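Local atomic coordinates of acetate kinase (PDB entry 4H0O), a protein that probably interconverts acetate and acetyl phosphate, as a pyrophosphate-dependent acetate kinase of the ASKHA superfamily. Residues 28-33 against 82-87; 312-317 against 348-353; 254-259 against 266-271. All blocks are in the same frame, centred on the assembly; numbering follows the deposited sequence.

Contact 1 (28-33 against 82-87); sequences YKVFCS and QFLKEN
Tyr-28 and Val-30, alternate residues of strand 26-31, meet Phe-83 and Leu-84 of helix 73-86, which packs on one face of the mixed sheet in the N-terminal of the two ribonuclease H-like domains. The segment axes approach to 12.1 Å at an angle of 37°, a spacing bridged by side chains alone.

The apolar part centres on Leu-84. Its CD2 lies 4.1 Å from CE2 of Tyr-28, reaching the ring obliquely as the side chains run past each other in opposite directions. CD1 of Leu-84 is 4.3 Å from CG2 of Val-30, and that same CG2 sits at the edge of the Tyr-28 ring, in its plane. Thus the two methyls of one leucine address alternate strand residues, both pointing toward the helix.

The aromatic part is carried by the phenol end. With CG of Tyr-28 between the backbone N and the carbonyl carbon (chi1 81°), the ring extends to the helix, and OH comes to 3.9 Å from CE2 of Phe-83, the side chains crossing at about a right angle. The hydroxyl is hydrogen-bonded to ND1 of His-57, whose ring also stacks with Phe-83, so His-57 joins strands 26-31 and 54-59 to helix 73-86. The Tyr-28 side chain is about 7 Å from that of Asn-20, a predicted magnesium ligand.

The polar bond lies within the helix end. Asn-87, the first residue beyond helical geometry, places ND2 above one face of the Phe-83 ring, toward its rim, and ND2 donates to O of Phe-83 at 3.1 Å, with an N-H...O angle of 169°.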
ATOM      1  N   TYR B  28      -9.541  -3.558  35.533  1.00 38.87           N
ATOM      2  CA  TYR B  28     -10.239  -2.293  35.740  1.00 38.83           C
ATOM      3  C   TYR B  28      -9.373  -1.305  36.502  1.00 38.48           C
ATOM      4  O   TYR B  28      -8.448  -1.693  37.216  1.00 33.35           O
ATOM      5  CB  TYR B  28     -11.555  -2.505  36.500  1.00 35.12           C
ATOM      6  CG  TYR B  28     -11.392  -2.642  38.003  1.00 40.22           C
ATOM      7  CD1 TYR B  28     -11.158  -3.882  38.584  1.00 37.52           C
ATOM      8  CD2 TYR B  28     -11.490  -1.534  38.841  1.00 39.39           C
ATOM      9  CE1 TYR B  28     -11.019  -4.012  39.952  1.00 42.09           C
ATOM     10  CE2 TYR B  28     -11.344  -1.654  40.208  1.00 43.93           C
ATOM     11  CZ  TYR B  28     -11.111  -2.894  40.758  1.00 45.58           C
ATOM     12  OH  TYR B  28     -10.972  -3.017  42.119  1.00 40.37           O
ATOM     13  N   LYS B  29      -9.689  -0.024  36.357  1.00 41.73           N
ATOM     14  CA  LYS B  29      -9.070   1.015  37.163  1.00 44.80           C
ATOM     15  C   LYS B  29     -10.128   2.033  37.566  1.00 44.82           C
ATOM     16  O   LYS B  29     -11.114   2.229  36.851  1.00 38.05           O
ATOM     17  CB  LYS B  29      -7.943   1.706  36.389  1.00 52.05           C
ATOM     18  CG  LYS B  29      -6.709   0.847  36.152  1.00 50.24           C
ATOM     19  CD  LYS B  29      -5.575   1.675  35.557  1.00 63.06           C
ATOM     20  CE  LYS B  29      -4.365   0.818  35.211  1.00 66.02           C
ATOM     21  NZ  LYS B  29      -3.724   0.229  36.421  1.00 74.84           N
ATOM     22  N   VAL B  30      -9.933   2.665  38.719  1.00 37.37           N
ATOM     23  CA  VAL B  30     -10.792   3.766  39.135  1.00 39.65           C
ATOM     24  C   VAL B  30      -9.950   5.030  39.266  1.00 43.61           C
ATOM     25  O   VAL B  30      -8.884   5.011  39.887  1.00 42.33           O
ATOM     26  CB  VAL B  30     -11.516   3.474  40.467  1.00 45.27           C
ATOM     27  CG1 VAL B  30     -12.433   4.634  40.837  1.00 35.79           C
ATOM     28  CG2 VAL B  30     -12.317   2.190  40.363  1.00 36.19           C
ATOM     29  N   PHE B  31     -10.421   6.121  38.669  1.00 40.31           N
ATOM     30  CA  PHE B  31      -9.685   7.379  38.714  1.00 43.98           C
ATOM     31  C   PHE B  31     -10.392   8.443  39.547  1.00 41.87           C
ATOM     32  O   PHE B  31     -11.616   8.584  39.492  1.00 43.66           O
ATOM     33  CB  PHE B  31      -9.443   7.921  37.301  1.00 41.77           C
ATOM     34  CG  PHE B  31      -8.518   7.076  36.474  1.00 49.90           C
ATOM     35  CD1 PHE B  31      -7.146   7.285  36.506  1.00 44.42           C
ATOM     36  CD2 PHE B  31      -9.019   6.080  35.651  1.00 45.80           C
ATOM     37  CE1 PHE B  31      -6.294   6.510  35.737  1.00 47.28           C
ATOM     38  CE2 PHE B  31      -8.174   5.302  34.880  1.00 45.58           C
ATOM     39  CZ  PHE B  31      -6.810   5.516  34.923  1.00 47.05           C
ATOM     40  N   CYS B  32      -9.605   9.186  40.321  1.00 49.85           N
ATOM     41  CA  CYS B  32     -10.085  10.387  40.991  1.00 49.89           C
ATOM     42  C   CYS B  32      -9.053  11.488  40.775  1.00 51.35           C
ATOM     43  O   CYS B  32      -7.945  11.420  41.316  1.00 53.80           O
ATOM     44  CB  CYS B  32     -10.295  10.137  42.485  1.00 49.88           C
ATOM     45  SG  CYS B  32     -11.167  11.473  43.337  1.00 57.53           S
ATOM     46  N   SER B  33      -9.420  12.488  39.976  1.00 52.76           N
ATOM     47  CA  SER B  33      -8.496  13.547  39.557  1.00 54.22           C
ATOM     48  C   SER B  33      -7.205  12.993  38.958  1.00 64.09           C
ATOM     49  O   SER B  33      -6.123  13.183  39.517  1.00 65.79           O
ATOM     50  CB  SER B  33      -8.177  14.504  40.712  1.00 56.42           C
ATOM     51  OG  SER B  33      -9.217  15.450  40.885  1.00 69.63           O
ATOM     52  N   GLN B  82     -19.469  -5.049  42.740  1.00 45.52           N
ATOM     53  CA  GLN B  82     -19.881  -5.432  44.085  1.00 47.99           C
ATOM     54  C   GLN B  82     -18.788  -5.147  45.118  1.00 44.53           C
ATOM     55  O   GLN B  82     -19.073  -4.662  46.213  1.00 44.72           O
ATOM     56  CB  GLN B  82     -20.272  -6.912  44.112  1.00 55.44           C
ATOM     57  CG  GLN B  82     -20.490  -7.489  45.502  1.00 56.51           C
ATOM     58  CD  GLN B  82     -21.127  -8.865  45.458  1.00 79.47           C
ATOM     59  OE1 GLN B  82     -21.961  -9.147  44.596  1.00 75.50           O
ATOM     60  NE2 GLN B  82     -20.733  -9.733  46.386  1.00 79.87           N
ATOM     61  N   PHE B  83     -17.541  -5.443  44.761  1.00 34.22           N
ATOM     62  CA  PHE B  83     -16.406  -5.198  45.645  1.00 39.83           C
ATOM     63  C   PHE B  83     -16.266  -3.718  45.978  1.00 45.46           C
ATOM     64  O   PHE B  83     -15.985  -3.357  47.121  1.00 46.83           O
ATOM     65  CB  PHE B  83     -15.110  -5.705  45.007  1.00 36.44           C
ATOM     66  CG  PHE B  83     -13.854  -5.220  45.691  1.00 40.76           C
ATOM     67  CD1 PHE B  83     -13.345  -5.888  46.797  1.00 41.18           C
ATOM     68  CD2 PHE B  83     -13.170  -4.109  45.215  1.00 43.83           C
ATOM     69  CE1 PHE B  83     -12.187  -5.450  47.421  1.00 47.67           C
ATOM     70  CE2 PHE B  83     -12.012  -3.664  45.836  1.00 42.82           C
ATOM     71  CZ  PHE B  83     -11.521  -4.335  46.938  1.00 50.77           C
ATOM     72  N   LEU B  84     -16.446  -2.870  44.971  1.00 42.39           N
ATOM     73  CA  LEU B  84     -16.288  -1.430  45.140  1.00 40.86           C
ATOM     74  C   LEU B  84     -17.377  -0.848  46.043  1.00 48.05           C
ATOM     75  O   LEU B  84     -17.118   0.066  46.829  1.00 44.16           O
ATOM     76  CB  LEU B  84     -16.280  -0.732  43.776  1.00 37.80           C
ATOM     77  CG  LEU B  84     -15.152  -1.172  42.840  1.00 46.76           C
ATOM     78  CD1 LEU B  84     -15.373  -0.674  41.418  1.00 33.23           C
ATOM     79  CD2 LEU B  84     -13.804  -0.695  43.366  1.00 43.05           C
ATOM     80  N   LYS B  85     -18.591  -1.384  45.927  1.00 41.28           N
ATOM     81  CA  LYS B  85     -19.697  -0.982  46.788  1.00 40.26           C
ATOM     82  C   LYS B  85     -19.411  -1.363  48.235  1.00 44.13           C
ATOM     83  O   LYS B  85     -19.592  -0.552  49.143  1.00 51.86           O
ATOM     84  CB  LYS B  85     -21.003  -1.631  46.321  1.00 43.56           C
ATOM     85  CG  LYS B  85     -21.607  -1.008  45.069  1.00 43.53           C
ATOM     86  CD  LYS B  85     -22.863  -1.757  44.635  1.00 50.56           C
ATOM     87  CE  LYS B  85     -23.565  -1.049  43.485  1.00 56.36           C
ATOM     88  NZ  LYS B  85     -24.768  -1.794  43.021  1.00 60.01           N
ATOM     89  N   GLU B  86     -18.956  -2.596  48.440  1.00 44.94           N
ATOM     90  CA  GLU B  86     -18.657  -3.099  49.780  1.00 52.99           C
ATOM     91  C   GLU B  86     -17.492  -2.366  50.450  1.00 47.28           C
ATOM     92  O   GLU B  86     -17.393  -2.339  51.677  1.00 50.16           O
ATOM     93  CB  GLU B  86     -18.397  -4.610  49.747  1.00 44.59           C
ATOM     94  CG  GLU B  86     -19.653  -5.451  49.530  1.00 59.59           C
ATOM     95  CD  GLU B  86     -19.363  -6.940  49.454  1.00 71.93           C
ATOM     96  OE1 GLU B  86     -18.171  -7.316  49.443  1.00 75.35           O
ATOM     97  OE2 GLU B  86     -20.326  -7.733  49.404  1.00 69.89           O
ATOM     98  N   ASN B  87     -16.614  -1.772  49.648  1.00 42.09           N
ATOM     99  CA  ASN B  87     -15.499  -1.003  50.194  1.00 44.86           C
ATOM    100  C   ASN B  87     -15.678   0.511  50.053  1.00 47.78           C
ATOM    101  O   ASN B  87     -14.711   1.267  50.158  1.00 49.75           O
ATOM    102  CB  ASN B  87     -14.172  -1.452  49.577  1.00 45.04           C
ATOM    103  CG  ASN B  87     -13.696  -2.780  50.127  1.00 46.21           C
ATOM    104  OD1 ASN B  87     -12.875  -2.827  51.044  1.00 65.75           O
ATOM    105  ND2 ASN B  87     -14.214  -3.871  49.573  1.00 40.42           N
TER

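Contact 2 (312-317 against 348-353); sequences QLAKTI and CDKMKF
Ile-317 and Met-351 cross at about a right angle, with the branch methyl of the isoleucine against the end of the methionine. CG2 of Ile-317 is 3.7 Å from CE of Met-351 and 3.8 Å from its SD, which shows that the thioether and its methyl lie against a single methyl group. Two torsions explain the meeting: CG2 of Ile-317 stands opposite the backbone N, while the methionine chain, extended through chi2, bends at its last torsion (chi3 57°) and brings CE round to the isoleucine.

A second touch lies beside it, where the backbones come nearest, with CA of Ala-314 and CA of Lys-350 7.0 Å apart. Here CB of Ala-314 meets CG of Lys-350 at 4.3 Å; the lysine contributes its aliphatic base, and its end leads away from the helix.

These pairs join the long helix 299-324 to the C-terminal end of helix 341-350 and Met-351, the first residue beyond it, in the C-terminal of the two ribonuclease H-like domains. Ile-317 also packs on Ile-207 and Cys-209 of strand 205-211, which places the contact between the sheet and the dimer interface: Val-322 of the second subunit touches both Ala-314 and Met-351.

Within the long helix, O of Gln-312 accepts from the backbone N of Thr-316 at 2.9 Å.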
ATOM      1  N   GLN B 312       8.232  -0.769   4.810  1.00 29.60           N
ATOM      2  CA  GLN B 312       6.801  -0.508   4.717  1.00 34.90           C
ATOM      3  C   GLN B 312       6.385   0.706   5.540  1.00 32.11           C
ATOM      4  O   GLN B 312       5.530   1.484   5.114  1.00 27.68           O
ATOM      5  CB  GLN B 312       5.999  -1.735   5.143  1.00 31.58           C
ATOM      6  CG  GLN B 312       4.527  -1.656   4.782  1.00 36.46           C
ATOM      7  CD  GLN B 312       4.302  -1.507   3.287  1.00 41.75           C
ATOM      8  OE1 GLN B 312       5.143  -1.897   2.475  1.00 48.30           O
ATOM      9  NE2 GLN B 312       3.160  -0.937   2.916  1.00 47.62           N
ATOM     10  N   LEU B 313       6.995   0.868   6.713  1.00 29.04           N
ATOM     11  CA  LEU B 313       6.710   2.015   7.573  1.00 29.41           C
ATOM     12  C   LEU B 313       7.167   3.310   6.908  1.00 30.28           C
ATOM     13  O   LEU B 313       6.454   4.314   6.922  1.00 27.25           O
ATOM     14  CB  LEU B 313       7.373   1.847   8.945  1.00 24.26           C
ATOM     15  CG  LEU B 313       7.202   2.987   9.956  1.00 29.27           C
ATOM     16  CD1 LEU B 313       5.740   3.372  10.115  1.00 24.42           C
ATOM     17  CD2 LEU B 313       7.789   2.615  11.312  1.00 24.06           C
ATOM     18  N   ALA B 314       8.355   3.277   6.314  1.00 28.43           N
ATOM     19  CA  ALA B 314       8.894   4.442   5.625  1.00 27.77           C
ATOM     20  C   ALA B 314       8.023   4.824   4.427  1.00 29.95           C
ATOM     21  O   ALA B 314       7.706   5.997   4.220  1.00 28.95           O
ATOM     22  CB  ALA B 314      10.318   4.178   5.187  1.00 24.37           C
ATOM     23  N   LYS B 315       7.644   3.827   3.633  1.00 30.83           N
ATOM     24  CA  LYS B 315       6.800   4.052   2.464  1.00 33.41           C
ATOM     25  C   LYS B 315       5.427   4.610   2.851  1.00 33.10           C
ATOM     26  O   LYS B 315       4.875   5.474   2.162  1.00 31.16           O
ATOM     27  CB  LYS B 315       6.637   2.753   1.673  1.00 31.11           C
ATOM     28  CG  LYS B 315       5.704   2.871   0.478  1.00 44.84           C
ATOM     29  CD  LYS B 315       5.350   1.504  -0.100  1.00 53.54           C
ATOM     30  CE  LYS B 315       6.591   0.743  -0.548  1.00 50.25           C
ATOM     31  NZ  LYS B 315       6.266  -0.618  -1.070  1.00 65.40           N
ATOM     32  N   THR B 316       4.886   4.115   3.960  1.00 28.80           N
ATOM     33  CA  THR B 316       3.583   4.562   4.444  1.00 29.28           C
ATOM     34  C   THR B 316       3.621   6.028   4.887  1.00 31.04           C
ATOM     35  O   THR B 316       2.694   6.795   4.608  1.00 33.32           O
ATOM     36  CB  THR B 316       3.091   3.688   5.609  1.00 25.71           C
ATOM     37  OG1 THR B 316       3.119   2.308   5.216  1.00 31.75           O
ATOM     38  CG2 THR B 316       1.669   4.076   6.002  1.00 24.09           C
ATOM     39  N   ILE B 317       4.691   6.407   5.582  1.00 22.59           N
ATOM     40  CA  ILE B 317       4.877   7.787   6.020  1.00 26.39           C
ATOM     41  C   ILE B 317       5.046   8.710   4.814  1.00 27.88           C
ATOM     42  O   ILE B 317       4.429   9.782   4.748  1.00 26.83           O
ATOM     43  CB  ILE B 317       6.091   7.919   6.966  1.00 36.14           C
ATOM     44  CG1 ILE B 317       5.817   7.194   8.286  1.00 28.44           C
ATOM     45  CG2 ILE B 317       6.422   9.382   7.227  1.00 27.91           C
ATOM     46  CD1 ILE B 317       7.051   7.026   9.163  1.00 31.78           C
ATOM     47  N   CYS B 348      14.085   7.694  10.913  1.00 23.30           N
ATOM     48  CA  CYS B 348      14.621   9.047  10.777  1.00 27.01           C
ATOM     49  C   CYS B 348      15.798   9.142   9.800  1.00 35.08           C
ATOM     50  O   CYS B 348      16.002  10.183   9.167  1.00 36.67           O
ATOM     51  CB  CYS B 348      14.998   9.619  12.146  1.00 28.13           C
ATOM     52  SG  CYS B 348      13.571   9.874  13.242  1.00 40.31           S
ATOM     53  N   ASP B 349      16.567   8.063   9.673  1.00 29.90           N
ATOM     54  CA  ASP B 349      17.665   8.034   8.709  1.00 29.20           C
ATOM     55  C   ASP B 349      17.145   7.972   7.270  1.00 34.63           C
ATOM     56  O   ASP B 349      17.746   8.546   6.360  1.00 36.30           O
ATOM     57  CB  ASP B 349      18.622   6.870   9.001  1.00 39.33           C
ATOM     58  CG  ASP B 349      19.609   7.185  10.122  1.00 48.53           C
ATOM     59  OD1 ASP B 349      19.697   8.363  10.535  1.00 52.06           O
ATOM     60  OD2 ASP B 349      20.309   6.254  10.577  1.00 52.41           O
ATOM     61  N   LYS B 350      16.024   7.280   7.074  1.00 30.34           N
ATOM     62  CA  LYS B 350      15.369   7.213   5.770  1.00 34.94           C
ATOM     63  C   LYS B 350      14.872   8.590   5.353  1.00 40.13           C
ATOM     64  O   LYS B 350      14.791   8.902   4.164  1.00 41.29           O
ATOM     65  CB  LYS B 350      14.177   6.251   5.810  1.00 41.57           C
ATOM     66  CG  LYS B 350      14.529   4.784   6.012  1.00 34.85           C
ATOM     67  CD  LYS B 350      15.333   4.246   4.842  1.00 36.34           C
ATOM     68  CE  LYS B 350      15.753   2.801   5.083  1.00 54.79           C
ATOM     69  NZ  LYS B 350      16.885   2.390   4.198  1.00 50.64           N
ATOM     70  N   MET B 351      14.546   9.410   6.348  1.00 39.82           N
ATOM     71  CA  MET B 351      13.883  10.689   6.116  1.00 47.25           C
ATOM     72  C   MET B 351      14.761  11.890   6.462  1.00 39.52           C
ATOM     73  O   MET B 351      14.262  13.007   6.603  1.00 44.69           O
ATOM     74  CB  MET B 351      12.579  10.753   6.915  1.00 38.24           C
ATOM     75  CG  MET B 351      11.622   9.611   6.624  1.00 43.29           C
ATOM     76  SD  MET B 351      10.226   9.595   7.757  1.00 55.81           S
ATOM     77  CE  MET B 351       9.572  11.243   7.492  1.00 48.37           C
ATOM     78  N   LYS B 352      16.063  11.654   6.598  1.00 33.37           N
ATOM     79  CA  LYS B 352      17.013  12.729   6.878  1.00 38.11           C
ATOM     80  C   LYS B 352      16.989  13.774   5.763  1.00 38.01           C
ATOM     81  O   LYS B 352      17.167  14.967   6.016  1.00 40.72           O
ATOM     82  CB  LYS B 352      18.431  12.164   7.052  1.00 31.79           C
ATOM     83  CG  LYS B 352      19.434  13.137   7.659  1.00 41.88           C
ATOM     84  CD  LYS B 352      20.853  12.560   7.681  1.00 53.56           C
ATOM     85  CE  LYS B 352      20.893  11.170   8.306  1.00 58.67           C
ATOM     86  NZ  LYS B 352      22.285  10.666   8.497  1.00 78.16           N
ATOM     87  N   PHE B 353      16.740  13.324   4.533  1.00 35.10           N
ATOM     88  CA  PHE B 353      16.719  14.220   3.376  1.00 32.64           C
ATOM     89  C   PHE B 353      15.562  15.226   3.410  1.00 29.33           C
ATOM     90  O   PHE B 353      15.577  16.214   2.678  1.00 29.37           O
ATOM     91  CB  PHE B 353      16.706  13.423   2.063  1.00 34.21           C
ATOM     92  CG  PHE B 353      15.355  12.875   1.688  1.00 33.45           C
ATOM     93  CD1 PHE B 353      14.899  11.686   2.234  1.00 32.17           C
ATOM     94  CD2 PHE B 353      14.552  13.538   0.768  1.00 27.34           C
ATOM     95  CE1 PHE B 353      13.660  11.175   1.883  1.00 34.80           C
ATOM     96  CE2 PHE B 353      13.313  13.034   0.414  1.00 33.12           C
ATOM     97  CZ  PHE B 353      12.868  11.850   0.971  1.00 31.83           C
TER

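Contact 3 (254-259 against 266-271); sequences IDMIQQ and VDILNK
Met-256 reaches Ile-268 because its chain runs outward from the helix, CG opposite the carbonyl carbon (chi1 -71°), and then turns at chi3 (68°) to present CE. Ile-268 answers with CG2, which lies opposite its own backbone N. Helices 251-260 and 262-271 are two consecutive helices separated by a single residue, with a sharp change of direction between them, and this contact lies between them, where CA of Met-256 and CA of Ile-268 are still 9.8 Å apart.

The methionine side chain crosses most of that gap, and its CE makes the touches. CE of Met-256 stands 3.9 Å from CG2 and 4.2 Å from CD1 of Ile-268, touching both branches, and it also comes to 4.3 Å from CD2 of Leu-269. The methionine end therefore fits against two consecutive residues of the facing helix, in a purely apolar packing.

Tyr-178 and Tyr-174 of the second subunit pack on Met-256 and Ile-268 respectively, so this pair of helices takes part in the dimer interface. Leu-269 also touches Leu-236 and Cys-245 of its own subunit; its side chain is about 7 Å from that of Arg-244, a predicted transition-state stabiliser.

Near the end of the second helix, ND2 of Asn-270 bonds back to O of Val-266 at 3.2 Å, the acceptor lying almost in the amide plane.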
ATOM      1  N   ILE B 254      -5.703 -14.482  -3.239  1.00 30.22           N
ATOM      2  CA  ILE B 254      -6.433 -15.273  -4.231  1.00 31.17           C
ATOM      3  C   ILE B 254      -5.698 -16.565  -4.618  1.00 37.67           C
ATOM      4  O   ILE B 254      -6.293 -17.645  -4.640  1.00 38.54           O
ATOM      5  CB  ILE B 254      -6.713 -14.449  -5.510  1.00 30.81           C
ATOM      6  CG1 ILE B 254      -7.427 -13.138  -5.166  1.00 35.65           C
ATOM      7  CG2 ILE B 254      -7.526 -15.261  -6.509  1.00 27.68           C
ATOM      8  CD1 ILE B 254      -7.649 -12.216  -6.360  1.00 31.34           C
ATOM      9  N   ASP B 255      -4.407 -16.450  -4.920  1.00 34.07           N
ATOM     10  CA  ASP B 255      -3.599 -17.613  -5.284  1.00 38.61           C
ATOM     11  C   ASP B 255      -3.382 -18.568  -4.112  1.00 38.76           C
ATOM     12  O   ASP B 255      -3.305 -19.781  -4.304  1.00 41.60           O
ATOM     13  CB  ASP B 255      -2.254 -17.174  -5.871  1.00 31.60           C
ATOM     14  CG  ASP B 255      -2.360 -16.780  -7.331  1.00 54.95           C
ATOM     15  OD1 ASP B 255      -3.160 -17.410  -8.055  1.00 63.68           O
ATOM     16  OD2 ASP B 255      -1.645 -15.844  -7.752  1.00 56.19           O
ATOM     17  N   MET B 256      -3.284 -18.022  -2.902  1.00 31.80           N
ATOM     18  CA  MET B 256      -3.133 -18.849  -1.708  1.00 28.96           C
ATOM     19  C   MET B 256      -4.412 -19.623  -1.384  1.00 34.53           C
ATOM     20  O   MET B 256      -4.344 -20.732  -0.856  1.00 30.85           O
ATOM     21  CB  MET B 256      -2.690 -18.007  -0.504  1.00 33.48           C
ATOM     22  CG  MET B 256      -1.250 -17.521  -0.580  1.00 37.98           C
ATOM     23  SD  MET B 256      -0.835 -16.337   0.720  1.00 37.87           S
ATOM     24  CE  MET B 256      -0.892 -17.381   2.179  1.00 28.34           C
ATOM     25  N   ILE B 257      -5.570 -19.034  -1.695  1.00 35.39           N
ATOM     26  CA  ILE B 257      -6.853 -19.727  -1.547  1.00 35.32           C
ATOM     27  C   ILE B 257      -6.829 -21.019  -2.362  1.00 34.13           C
ATOM     28  O   ILE B 257      -7.241 -22.076  -1.880  1.00 43.14           O
ATOM     29  CB  ILE B 257      -8.052 -18.880  -2.047  1.00 38.89           C
ATOM     30  CG1 ILE B 257      -8.109 -17.513  -1.361  1.00 37.95           C
ATOM     31  CG2 ILE B 257      -9.361 -19.633  -1.853  1.00 33.36           C
ATOM     32  CD1 ILE B 257      -8.414 -17.556   0.106  1.00 37.23           C
ATOM     33  N   GLN B 258      -6.338 -20.920  -3.597  1.00 39.96           N
ATOM     34  CA  GLN B 258      -6.262 -22.061  -4.509  1.00 43.66           C
ATOM     35  C   GLN B 258      -5.408 -23.192  -3.950  1.00 45.13           C
ATOM     36  O   GLN B 258      -5.669 -24.365  -4.212  1.00 59.24           O
ATOM     37  CB  GLN B 258      -5.706 -21.627  -5.868  1.00 50.20           C
ATOM     38  CG  GLN B 258      -6.688 -20.871  -6.741  1.00 54.70           C
ATOM     39  CD  GLN B 258      -6.788 -21.448  -8.140  1.00 64.07           C
ATOM     40  OE1 GLN B 258      -7.489 -22.435  -8.367  1.00 64.28           O
ATOM     41  NE2 GLN B 258      -6.080 -20.837  -9.086  1.00 63.74           N
ATOM     42  N   GLN B 259      -4.386 -22.829  -3.179  1.00 39.09           N
ATOM     43  CA  GLN B 259      -3.495 -23.809  -2.567  1.00 45.55           C
ATOM     44  C   GLN B 259      -4.079 -24.463  -1.315  1.00 50.27           C
ATOM     45  O   GLN B 259      -4.074 -25.689  -1.193  1.00 55.10           O
ATOM     46  CB  GLN B 259      -2.141 -23.171  -2.224  1.00 52.44           C
ATOM     47  CG  GLN B 259      -1.164 -23.068  -3.393  1.00 51.27           C
ATOM     48  CD  GLN B 259       0.251 -22.711  -2.954  1.00 62.21           C
ATOM     49  OE1 GLN B 259       1.058 -23.591  -2.645  1.00 59.65           O
ATOM     50  NE2 GLN B 259       0.558 -21.417  -2.929  1.00 48.67           N
ATOM     51  N   VAL B 266      -6.796 -16.865   5.733  1.00 28.05           N
ATOM     52  CA  VAL B 266      -7.120 -15.832   6.712  1.00 36.98           C
ATOM     53  C   VAL B 266      -6.263 -15.985   7.964  1.00 29.78           C
ATOM     54  O   VAL B 266      -5.731 -15.003   8.479  1.00 34.96           O
ATOM     55  CB  VAL B 266      -8.607 -15.851   7.104  1.00 35.79           C
ATOM     56  CG1 VAL B 266      -8.875 -14.823   8.185  1.00 27.47           C
ATOM     57  CG2 VAL B 266      -9.483 -15.581   5.889  1.00 31.60           C
ATOM     58  N   ASP B 267      -6.112 -17.219   8.433  1.00 27.15           N
ATOM     59  CA  ASP B 267      -5.298 -17.495   9.611  1.00 32.45           C
ATOM     60  C   ASP B 267      -3.827 -17.156   9.375  1.00 32.48           C
ATOM     61  O   ASP B 267      -3.166 -16.585  10.243  1.00 29.31           O
ATOM     62  CB  ASP B 267      -5.438 -18.961  10.029  1.00 34.24           C
ATOM     63  CG  ASP B 267      -4.623 -19.297  11.261  1.00 44.15           C
ATOM     64  OD1 ASP B 267      -4.998 -18.846  12.364  1.00 46.97           O
ATOM     65  OD2 ASP B 267      -3.608 -20.011  11.128  1.00 33.14           O
ATOM     66  N   ILE B 268      -3.320 -17.513   8.199  1.00 28.91           N
ATOM     67  CA  ILE B 268      -1.918 -17.267   7.855  1.00 36.15           C
ATOM     68  C   ILE B 268      -1.587 -15.771   7.837  1.00 34.99           C
ATOM     69  O   ILE B 268      -0.597 -15.336   8.436  1.00 30.94           O
ATOM     70  CB  ILE B 268      -1.552 -17.896   6.493  1.00 30.90           C
ATOM     71  CG1 ILE B 268      -1.561 -19.425   6.581  1.00 31.09           C
ATOM     72  CG2 ILE B 268      -0.189 -17.421   6.036  1.00 32.11           C
ATOM     73  CD1 ILE B 268      -1.543 -20.130   5.221  1.00 30.46           C
ATOM     74  N   LEU B 269      -2.424 -14.987   7.158  1.00 27.52           N
ATOM     75  CA  LEU B 269      -2.188 -13.553   6.995  1.00 28.03           C
ATOM     76  C   LEU B 269      -2.427 -12.748   8.276  1.00 34.09           C
ATOM     77  O   LEU B 269      -1.890 -11.650   8.434  1.00 37.56           O
ATOM     78  CB  LEU B 269      -3.045 -12.997   5.849  1.00 35.02           C
ATOM     79  CG  LEU B 269      -2.812 -13.620   4.470  1.00 35.17           C
ATOM     80  CD1 LEU B 269      -3.656 -12.943   3.398  1.00 22.18           C
ATOM     81  CD2 LEU B 269      -1.337 -13.561   4.098  1.00 29.40           C
ATOM     82  N   ASN B 270      -3.233 -13.292   9.186  1.00 32.26           N
ATOM     83  CA  ASN B 270      -3.565 -12.605  10.435  1.00 31.56           C
ATOM     84  C   ASN B 270      -2.701 -13.027  11.625  1.00 41.92           C
ATOM     85  O   ASN B 270      -2.431 -12.227  12.518  1.00 35.07           O
ATOM     86  CB  ASN B 270      -5.044 -12.824  10.789  1.00 33.73           C
ATOM     87  CG  ASN B 270      -5.950 -11.743  10.230  1.00 45.67           C
ATOM     88  OD1 ASN B 270      -6.029 -10.640  10.775  1.00 52.81           O
ATOM     89  ND2 ASN B 270      -6.654 -12.061   9.147  1.00 37.27           N
ATOM     90  N   LYS B 271      -2.273 -14.286  11.630  1.00 30.08           N
ATOM     91  CA  LYS B 271      -1.653 -14.875  12.815  1.00 35.87           C
ATOM     92  C   LYS B 271      -0.259 -15.448  12.567  1.00 31.04           C
ATOM     93  O   LYS B 271       0.496 -15.670  13.511  1.00 42.27           O
ATOM     94  CB  LYS B 271      -2.570 -15.960  13.399  1.00 39.14           C
ATOM     95  CG  LYS B 271      -3.948 -15.472  13.840  1.00 36.51           C
ATOM     96  CD  LYS B 271      -3.863 -14.623  15.105  1.00 41.20           C
ATOM     97  CE  LYS B 271      -5.237 -14.112  15.543  1.00 52.97           C
ATOM     98  NZ  LYS B 271      -6.175 -15.204  15.928  1.00 52.90           N
TER

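In the fold
Along the chain the order is contact 1, contact 3, contact 2, each closing before the next opens. Contact 1 belongs to the N-terminal eight-stranded sheet and its helix 73-86; contacts 2 and 3 lie on the opposite side of the chain's centre, each with a centre about 45 Å from that of contact 1. Those two have centres 29 Å apart and nearest atoms about 12 Å apart, so they do not touch. They share no helix, yet both meet the second subunit, whereas contact 1 meets no other chain. The three thus sample both ribonuclease H-like domains; of the three, the two in the C-terminal domain touch the second subunit.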